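Local coordinates for protein putative oxidoreductase (Klebsiella pneumoniae subsp. pneumoniae MGH 78578, PDB 3E82) that probably acts as an NAD(P)-dependent oxidoreductase of the Gfo/Idh/MocA family, on a substrate that remains unidentified, at residues F158-V162 and R206-E210; L194-Q199 and V342-L347; V321-A325 and E351-L355. All blocks are in the same frame, centred on the assembly; numbering follows the deposited sequence.

Contact 1 (F158-V162 and R206-E210); sequences FRPEV and RDGAE
The guanidinium group of R206 meets the segment 158-162 in two ways at once, through its edge and through one face. At the edge, NH1 of R206 donates to the backbone O of R159 over 2.8 Å. The bond is nearly straight (169° at the hydrogen), and it lies both in the guanidinium plane and in the plane of the accepting carbonyl, a coplanar geometry that favours this turn of the guanidinium group. The face is taken by V162, whose CG2 sits over the centre of the group, 3.5 Å from R206 CZ. The valine side chain as a whole runs aslant to the arginine chain. With CG1 anti to its backbone N (chi1 177°), V162 sends CG2 over the guanidinium and also against A209, where CG2 and the CB of A209 are 3.7 Å apart. CG1 lies farther along the turn, 4.1 Å from the O of G208.

The second segment is a type II beta turn from R206 to A209, closed by A209 N bonding to R206 O, in the loop between strands 197-203 and 214-220. G208 takes the third position with phi 96°, a conformation that suits glycine. The partner segment leaves strand 148-156 of the same C-terminal sheet. The arginine is tethered at a second point by a salt bridge from R206 NE to D213, which helps to set the direction of the group. Around the contact, F158, P160 and R206 all pack on L233, and F158 also reaches D246 of the second subunit.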
loop_
_atom_site.group_PDB
_atom_site.type_symbol
_atom_site.label_atom_id
_atom_site.label_comp_id
_atom_site.label_asym_id
_atom_site.label_seq_id
_atom_site.Cartn_x
_atom_site.Cartn_y
_atom_site.Cartn_z
ATOM N N PHE B 158 4.357 -11.610 -12.107
ATOM C CA PHE B 158 3.210 -12.491 -12.252
ATOM C C PHE B 158 3.662 -13.920 -12.478
ATOM O O PHE B 158 4.129 -14.276 -13.559
ATOM C CB PHE B 158 2.326 -12.029 -13.411
ATOM C CG PHE B 158 1.033 -12.782 -13.520
ATOM C CD1 PHE B 158 0.068 -12.686 -12.519
ATOM C CD2 PHE B 158 0.783 -13.601 -14.616
ATOM C CE1 PHE B 158 -1.130 -13.395 -12.612
ATOM C CE2 PHE B 158 -0.413 -14.314 -14.716
ATOM C CZ PHE B 158 -1.368 -14.211 -13.715
ATOM N N ARG B 159 3.523 -14.731 -11.438
ATOM C CA ARG B 159 3.911 -16.128 -11.486
ATOM C C ARG B 159 2.929 -16.952 -10.666
ATOM O O ARG B 159 3.231 -17.388 -9.552
ATOM C CB ARG B 159 5.340 -16.283 -10.961
ATOM C CG ARG B 159 6.363 -15.629 -11.887
ATOM C CD ARG B 159 7.751 -15.534 -11.281
ATOM N NE ARG B 159 8.666 -14.828 -12.181
ATOM C CZ ARG B 159 9.885 -14.416 -11.844
ATOM N NH1 ARG B 159 10.346 -14.637 -10.617
ATOM N NH2 ARG B 159 10.646 -13.782 -12.731
ATOM N N PRO B 160 1.728 -17.175 -11.221
ATOM C CA PRO B 160 0.674 -17.947 -10.558
ATOM C C PRO B 160 1.075 -19.406 -10.361
ATOM O O PRO B 160 0.617 -20.070 -9.426
ATOM C CB PRO B 160 -0.508 -17.787 -11.507
ATOM C CG PRO B 160 0.162 -17.725 -12.850
ATOM C CD PRO B 160 1.310 -16.779 -12.578
ATOM N N GLU B 161 1.942 -19.893 -11.245
ATOM C CA GLU B 161 2.411 -21.271 -11.185
ATOM C C GLU B 161 3.604 -21.417 -10.239
ATOM O O GLU B 161 4.695 -20.899 -10.505
ATOM C CB GLU B 161 2.780 -21.750 -12.598
ATOM C CG GLU B 161 4.026 -21.102 -13.232
ATOM C CD GLU B 161 4.007 -19.571 -13.232
ATOM O OE1 GLU B 161 4.178 -18.976 -12.148
ATOM O OE2 GLU B 161 3.825 -18.968 -14.315
ATOM N N VAL B 162 3.393 -22.115 -9.126
ATOM C CA VAL B 162 4.464 -22.321 -8.156
ATOM C C VAL B 162 5.258 -23.585 -8.482
ATOM O O VAL B 162 4.740 -24.699 -8.373
ATOM C CB VAL B 162 3.911 -22.445 -6.720
ATOM C CG1 VAL B 162 5.051 -22.739 -5.752
ATOM C CG2 VAL B 162 3.193 -21.162 -6.327
ATOM N N ARG B 206 -0.703 -17.582 -3.267
ATOM C CA ARG B 206 -0.840 -18.380 -4.482
ATOM C C ARG B 206 -1.298 -19.792 -4.152
ATOM O O ARG B 206 -0.910 -20.367 -3.134
ATOM C CB ARG B 206 0.479 -18.440 -5.256
ATOM C CG ARG B 206 0.795 -17.179 -6.042
ATOM C CD ARG B 206 2.150 -17.283 -6.687
ATOM N NE ARG B 206 3.175 -17.623 -5.709
ATOM C CZ ARG B 206 4.424 -17.940 -6.024
ATOM N NH1 ARG B 206 4.804 -17.958 -7.297
ATOM N NH2 ARG B 206 5.293 -18.242 -5.068
ATOM N N ASP B 207 -2.145 -20.332 -5.022
ATOM C CA ASP B 207 -2.665 -21.679 -4.860
ATOM C C ASP B 207 -1.494 -22.642 -5.058
ATOM O O ASP B 207 -0.878 -22.669 -6.126
ATOM C CB ASP B 207 -3.757 -21.932 -5.906
ATOM C CG ASP B 207 -4.553 -23.198 -5.634
ATOM O OD1 ASP B 207 -5.114 -23.322 -4.521
ATOM O OD2 ASP B 207 -4.625 -24.066 -6.535
ATOM N N GLY B 208 -1.177 -23.409 -4.019
ATOM C CA GLY B 208 -0.080 -24.358 -4.110
ATOM C C GLY B 208 1.249 -23.851 -3.571
ATOM O O GLY B 208 2.203 -24.619 -3.452
ATOM N N ALA B 209 1.323 -22.565 -3.242
ATOM C CA ALA B 209 2.561 -21.999 -2.716
ATOM C C ALA B 209 2.823 -22.508 -1.303
ATOM O O ALA B 209 1.893 -22.831 -0.567
ATOM C CB ALA B 209 2.486 -20.475 -2.718
ATOM N N GLU B 210 4.095 -22.581 -0.930
ATOM C CA GLU B 210 4.464 -23.052 0.396
ATOM C C GLU B 210 5.323 -22.040 1.138
ATOM O O GLU B 210 5.699 -22.262 2.289
ATOM C CB GLU B 210 5.200 -24.390 0.293
ATOM C CG GLU B 210 4.369 -25.475 -0.374
ATOM C CD GLU B 210 4.823 -26.875 0.000
ATOM O OE1 GLU B 210 4.862 -27.179 1.218
ATOM O OE2 GLU B 210 5.130 -27.667 -0.919
#

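Contact 2 (L194-Q199 and V342-L347); sequences LPQSVQ and VQTLDL
V198 and Q343 form a single antiparallel bridge, a hydrogen-bonded pair that lays the coil between helices 320-339 and 349-356 along strand 197-203, an edge strand, within this chain, of the mixed sheet in the C-terminal alpha/beta domain. Its two bonds are V198 N to Q343 O, 2.6 Å, and Q343 N to V198 O, 2.8 Å. Just before the bridge, Q196 and S197 both face N220 on the neighbouring strand, a classic beta bulge.

The apolar contacts are led by L345, which divides its two methyls. CD2 meets V198 CG2 at 3.6 Å, the two side chains crossing at about a right angle, while CD1 touches both L194 CD2 and P195 CD. L194 and L347 reach toward each other tip to tip, with 3.7 Å between their CD1 atoms. Behind this cluster, L345 rests on V329 and A332 and L347 on A328, so helix 320-339 backs the coil.

Polar side chains find partners beyond the pair: S197 OG bonds to N220, and Q343 bonds to R335 and to M341 O. The second subunit is hydrogen-bonded to the backbone of V342, and its Q199 packs on Q199 here. The V342 side chain is tightly placed: its CG1, anti to the backbone N (chi1 169°), lies 3.4 Å from S197 CB, closer than carbons usually approach.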
loop_
_atom_site.group_PDB
_atom_site.type_symbol
_atom_site.label_atom_id
_atom_site.label_comp_id
_atom_site.label_asym_id
_atom_site.label_seq_id
_atom_site.Cartn_x
_atom_site.Cartn_y
_atom_site.Cartn_z
ATOM N N LEU B 194 16.779 5.571 9.714
ATOM C CA LEU B 194 15.993 4.536 10.389
ATOM C C LEU B 194 14.560 4.937 10.735
ATOM O O LEU B 194 14.304 6.044 11.184
ATOM C CB LEU B 194 16.679 4.105 11.693
ATOM C CG LEU B 194 18.108 3.573 11.621
ATOM C CD1 LEU B 194 18.601 3.247 13.035
ATOM C CD2 LEU B 194 18.139 2.340 10.736
ATOM N N PRO B 195 13.604 4.022 10.533
ATOM C CA PRO B 195 12.207 4.320 10.849
ATOM C C PRO B 195 12.013 4.202 12.354
ATOM O O PRO B 195 12.828 3.573 13.047
ATOM C CB PRO B 195 11.447 3.239 10.090
ATOM C CG PRO B 195 12.396 2.051 10.199
ATOM C CD PRO B 195 13.743 2.685 9.925
ATOM N N GLN B 196 10.943 4.807 12.858
ATOM C CA GLN B 196 10.642 4.746 14.280
ATOM C C GLN B 196 10.041 3.393 14.650
ATOM O O GLN B 196 10.268 2.887 15.748
ATOM C CB GLN B 196 9.678 5.862 14.669
ATOM C CG GLN B 196 9.429 5.956 16.170
ATOM C CD GLN B 196 8.887 7.307 16.579
ATOM O OE1 GLN B 196 9.426 8.337 16.185
ATOM N NE2 GLN B 196 7.831 7.314 17.381
ATOM N N SER B 197 9.266 2.813 13.736
ATOM C CA SER B 197 8.653 1.507 13.976
ATOM C C SER B 197 8.382 0.797 12.657
ATOM O O SER B 197 8.355 1.419 11.598
ATOM C CB SER B 197 7.355 1.657 14.767
ATOM O OG SER B 197 6.339 2.247 13.981
ATOM N N VAL B 198 8.192 -0.512 12.726
ATOM C CA VAL B 198 7.955 -1.320 11.537
ATOM C C VAL B 198 6.711 -2.169 11.719
ATOM O O VAL B 198 6.521 -2.801 12.760
ATOM C CB VAL B 198 9.165 -2.256 11.254
ATOM C CG1 VAL B 198 8.875 -3.146 10.068
ATOM C CG2 VAL B 198 10.416 -1.432 10.996
ATOM N N GLN B 199 5.856 -2.178 10.708
ATOM C CA GLN B 199 4.640 -2.965 10.767
ATOM C C GLN B 199 4.663 -3.896 9.559
ATOM O O GLN B 199 4.988 -3.480 8.449
ATOM C CB GLN B 199 3.420 -2.034 10.744
ATOM C CG GLN B 199 2.095 -2.696 11.057
ATOM C CD GLN B 199 1.490 -3.370 9.845
ATOM O OE1 GLN B 199 1.494 -2.798 8.753
ATOM N NE2 GLN B 199 0.951 -4.582 10.028
ATOM N N VAL B 342 3.084 -3.844 16.148
ATOM C CA VAL B 342 4.062 -2.929 15.559
ATOM C C VAL B 342 5.387 -3.183 16.274
ATOM O O VAL B 342 5.407 -3.453 17.480
ATOM C CB VAL B 342 3.630 -1.446 15.743
ATOM C CG1 VAL B 342 4.765 -0.517 15.378
ATOM C CG2 VAL B 342 2.422 -1.141 14.838
ATOM N N GLN B 343 6.492 -3.099 15.541
ATOM C CA GLN B 343 7.800 -3.389 16.125
ATOM C C GLN B 343 8.828 -2.271 15.993
ATOM O O GLN B 343 8.751 -1.443 15.088
ATOM C CB GLN B 343 8.373 -4.656 15.472
ATOM C CG GLN B 343 7.485 -5.898 15.522
ATOM C CD GLN B 343 7.413 -6.517 16.912
ATOM O OE1 GLN B 343 8.410 -6.559 17.634
ATOM N NE2 GLN B 343 6.238 -7.010 17.285
ATOM N N THR B 344 9.801 -2.254 16.901
ATOM C CA THR B 344 10.881 -1.269 16.851
ATOM C C THR B 344 12.121 -2.060 16.427
ATOM O O THR B 344 12.075 -3.285 16.402
ATOM C CB THR B 344 11.089 -0.577 18.227
ATOM O OG1 THR B 344 11.148 -1.557 19.271
ATOM C CG2 THR B 344 9.939 0.382 18.513
ATOM N N LEU B 345 13.214 -1.392 16.072
ATOM C CA LEU B 345 14.412 -2.116 15.625
ATOM C C LEU B 345 15.359 -2.506 16.758
ATOM O O LEU B 345 15.573 -1.738 17.697
ATOM C CB LEU B 345 15.184 -1.289 14.593
ATOM C CG LEU B 345 14.393 -0.679 13.430
ATOM C CD1 LEU B 345 15.363 -0.032 12.456
ATOM C CD2 LEU B 345 13.575 -1.754 12.724
ATOM N N ASP B 346 15.934 -3.702 16.662
ATOM C CA ASP B 346 16.852 -4.177 17.689
ATOM C C ASP B 346 18.299 -3.813 17.362
ATOM O O ASP B 346 19.097 -4.672 16.980
ATOM C CB ASP B 346 16.714 -5.692 17.867
ATOM C CG ASP B 346 17.524 -6.218 19.042
ATOM O OD1 ASP B 346 17.947 -5.402 19.896
ATOM O OD2 ASP B 346 17.728 -7.452 19.115
ATOM N N LEU B 347 18.614 -2.529 17.511
ATOM C CA LEU B 347 19.950 -1.989 17.255
ATOM C C LEU B 347 20.378 -1.222 18.507
ATOM O O LEU B 347 19.558 -0.567 19.147
ATOM C CB LEU B 347 19.926 -1.024 16.064
ATOM C CG LEU B 347 19.470 -1.526 14.689
ATOM C CD1 LEU B 347 19.250 -0.342 13.732
ATOM C CD2 LEU B 347 20.514 -2.477 14.132
#

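Contact 3 (V321-A325 and E351-L355); sequences VEALA and ERNTL
L355 lies against V321 and A325 where the helical segments 321-325 and 351-355 approach. V321 and L355 lie alongside each other, pointing opposite ways, the CD2 of L355 lying 4.0 Å from V321 CG1 and 3.9 Å from the V321 backbone O. The other branch, CD1, rests on the CB of A325 at 3.9 Å. L355 gets there because its CG stands anti to the carbonyl carbon (chi1 -66°), which carries the isobutyl end toward the other helix although the side chain does not start out in that direction. V321 has a second neighbour: its CG1 meets T354 CG2 at 4.0 Å, the two methyls touching at the more exposed margin.

At the other margin E351 and L324 cross at about a right angle. The CD2 methyl of L324 lies 3.3 Å from OE2 of the E351 carboxylate and 3.5 Å from its carbon CD, a contact between an apolar group and a charged one with no hydrogen bond between the segments.

A second shell holds the carboxylate in place. E351 OE2 forms a salt bridge with R108 of helix 104-116, and OE1 accepts from the backbone N of S348, so both oxygens are engaged. R108 also packs on L324, together with M104 and A107, and thus touches both members of the crossed pair. E322 is tied to R128, T354 OG1 bonds back to D350 O within its own helix, and A325 leans on L189 of helix 176-192.

The segment axes pass 10.3 Å apart at a crossing angle of -108°: short helix 349-356 lies steeply across the start of helix 320-339, where the C-terminal alpha/beta domain of the Gfo/Idh/MocA family meets helix 104-116 of the Rossmann-type NAD-binding part.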
loop_
_atom_site.group_PDB
_atom_site.type_symbol
_atom_site.label_atom_id
_atom_site.label_comp_id
_atom_site.label_asym_id
_atom_site.label_seq_id
_atom_site.Cartn_x
_atom_site.Cartn_y
_atom_site.Cartn_z
ATOM N N VAL B 321 27.432 -2.051 9.236
ATOM C CA VAL B 321 26.349 -1.636 10.118
ATOM C C VAL B 321 25.074 -1.284 9.327
ATOM O O VAL B 321 23.959 -1.387 9.847
ATOM C CB VAL B 321 26.769 -0.431 10.992
ATOM C CG1 VAL B 321 26.944 0.818 10.137
ATOM C CG2 VAL B 321 25.745 -0.214 12.086
ATOM N N GLU B 322 25.243 -0.882 8.068
ATOM C CA GLU B 322 24.095 -0.548 7.240
ATOM C C GLU B 322 23.402 -1.826 6.812
ATOM O O GLU B 322 22.194 -1.839 6.604
ATOM C CB GLU B 322 24.518 0.266 6.015
ATOM C CG GLU B 322 25.203 1.569 6.388
ATOM C CD GLU B 322 25.354 2.523 5.221
ATOM O OE1 GLU B 322 25.322 2.075 4.054
ATOM O OE2 GLU B 322 25.518 3.731 5.483
ATOM N N ALA B 323 24.169 -2.904 6.680
ATOM C CA ALA B 323 23.592 -4.189 6.313
ATOM C C ALA B 323 22.878 -4.724 7.551
ATOM O O ALA B 323 21.844 -5.385 7.447
ATOM C CB ALA B 323 24.682 -5.162 5.862
ATOM N N LEU B 324 23.436 -4.431 8.723
ATOM C CA LEU B 324 22.840 -4.859 9.988
ATOM C C LEU B 324 21.473 -4.169 10.167
ATOM O O LEU B 324 20.519 -4.768 10.675
ATOM C CB LEU B 324 23.766 -4.484 11.156
ATOM C CG LEU B 324 23.342 -4.912 12.570
ATOM C CD1 LEU B 324 23.525 -6.413 12.730
ATOM C CD2 LEU B 324 24.185 -4.173 13.618
ATOM N N ALA B 325 21.392 -2.906 9.752
ATOM C CA ALA B 325 20.159 -2.133 9.851
ATOM C C ALA B 325 19.067 -2.772 8.985
ATOM O O ALA B 325 17.929 -2.880 9.404
ATOM C CB ALA B 325 20.411 -0.694 9.402
ATOM N N GLU B 351 25.132 1.668 17.523
ATOM C CA GLU B 351 24.839 1.328 16.137
ATOM C C GLU B 351 23.970 2.435 15.536
ATOM O O GLU B 351 24.166 2.839 14.389
ATOM C CB GLU B 351 24.144 -0.036 16.063
ATOM C CG GLU B 351 25.098 -1.184 16.394
ATOM C CD GLU B 351 24.405 -2.504 16.669
ATOM O OE1 GLU B 351 23.171 -2.514 16.883
ATOM O OE2 GLU B 351 25.109 -3.540 16.691
ATOM N N ARG B 352 23.033 2.936 16.332
ATOM C CA ARG B 352 22.147 4.012 15.894
ATOM C C ARG B 352 22.917 5.306 15.670
ATOM O O ARG B 352 22.626 6.048 14.731
ATOM C CB ARG B 352 21.056 4.254 16.929
ATOM C CG ARG B 352 20.069 3.121 17.063
ATOM C CD ARG B 352 19.295 3.266 18.357
ATOM N NE ARG B 352 18.305 2.212 18.528
ATOM C CZ ARG B 352 17.199 2.114 17.803
ATOM N NH1 ARG B 352 16.946 3.013 16.858
ATOM N NH2 ARG B 352 16.345 1.118 18.021
ATOM N N ASN B 353 23.890 5.585 16.537
ATOM C CA ASN B 353 24.695 6.798 16.405
ATOM C C ASN B 353 25.418 6.742 15.079
ATOM O O ASN B 353 25.410 7.698 14.303
ATOM C CB ASN B 353 25.743 6.902 17.518
ATOM C CG ASN B 353 25.125 7.079 18.887
ATOM O OD1 ASN B 353 23.990 7.537 19.014
ATOM N ND2 ASN B 353 25.882 6.733 19.928
ATOM N N THR B 354 26.053 5.604 14.831
ATOM C CA THR B 354 26.785 5.408 13.598
ATOM C C THR B 354 25.830 5.599 12.420
ATOM O O THR B 354 26.178 6.227 11.423
ATOM C CB THR B 354 27.388 3.997 13.543
ATOM O OG1 THR B 354 28.148 3.755 14.735
ATOM C CG2 THR B 354 28.291 3.860 12.331
ATOM N N LEU B 355 24.616 5.073 12.552
ATOM C CA LEU B 355 23.625 5.181 11.490
ATOM C C LEU B 355 23.018 6.577 11.380
ATOM O O LEU B 355 22.771 7.055 10.275
ATOM C CB LEU B 355 22.517 4.145 11.701
ATOM C CG LEU B 355 22.975 2.690 11.559
ATOM C CD1 LEU B 355 21.901 1.745 12.069
ATOM C CD2 LEU B 355 23.304 2.410 10.096
#

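How the contacts relate
Contacts 2 and 3 form one continuous region, their centres 13 Å apart; the chain runs from helix 320-339 through the coil 342-347 into helix 349-356. L355 joins them: its CD1 lies 3.8 Å from L194 CD1 and equally far from L347 CD1, and R352 NE makes a weak hydrogen bond to L347 O. R108 also serves both, bonding D346 O and E351, and ties them to helix 104-116 of the Rossmann-type part, which probably binds the nucleotide. Contact 1 is separate, its nearest atoms about 19 Å from contact 2 and about 23 Å from contact 3, yet strand 197-203 leads from contact 2 into its turn. Contacts 1 and 2 both touch the second subunit, whereas contact 3 does not.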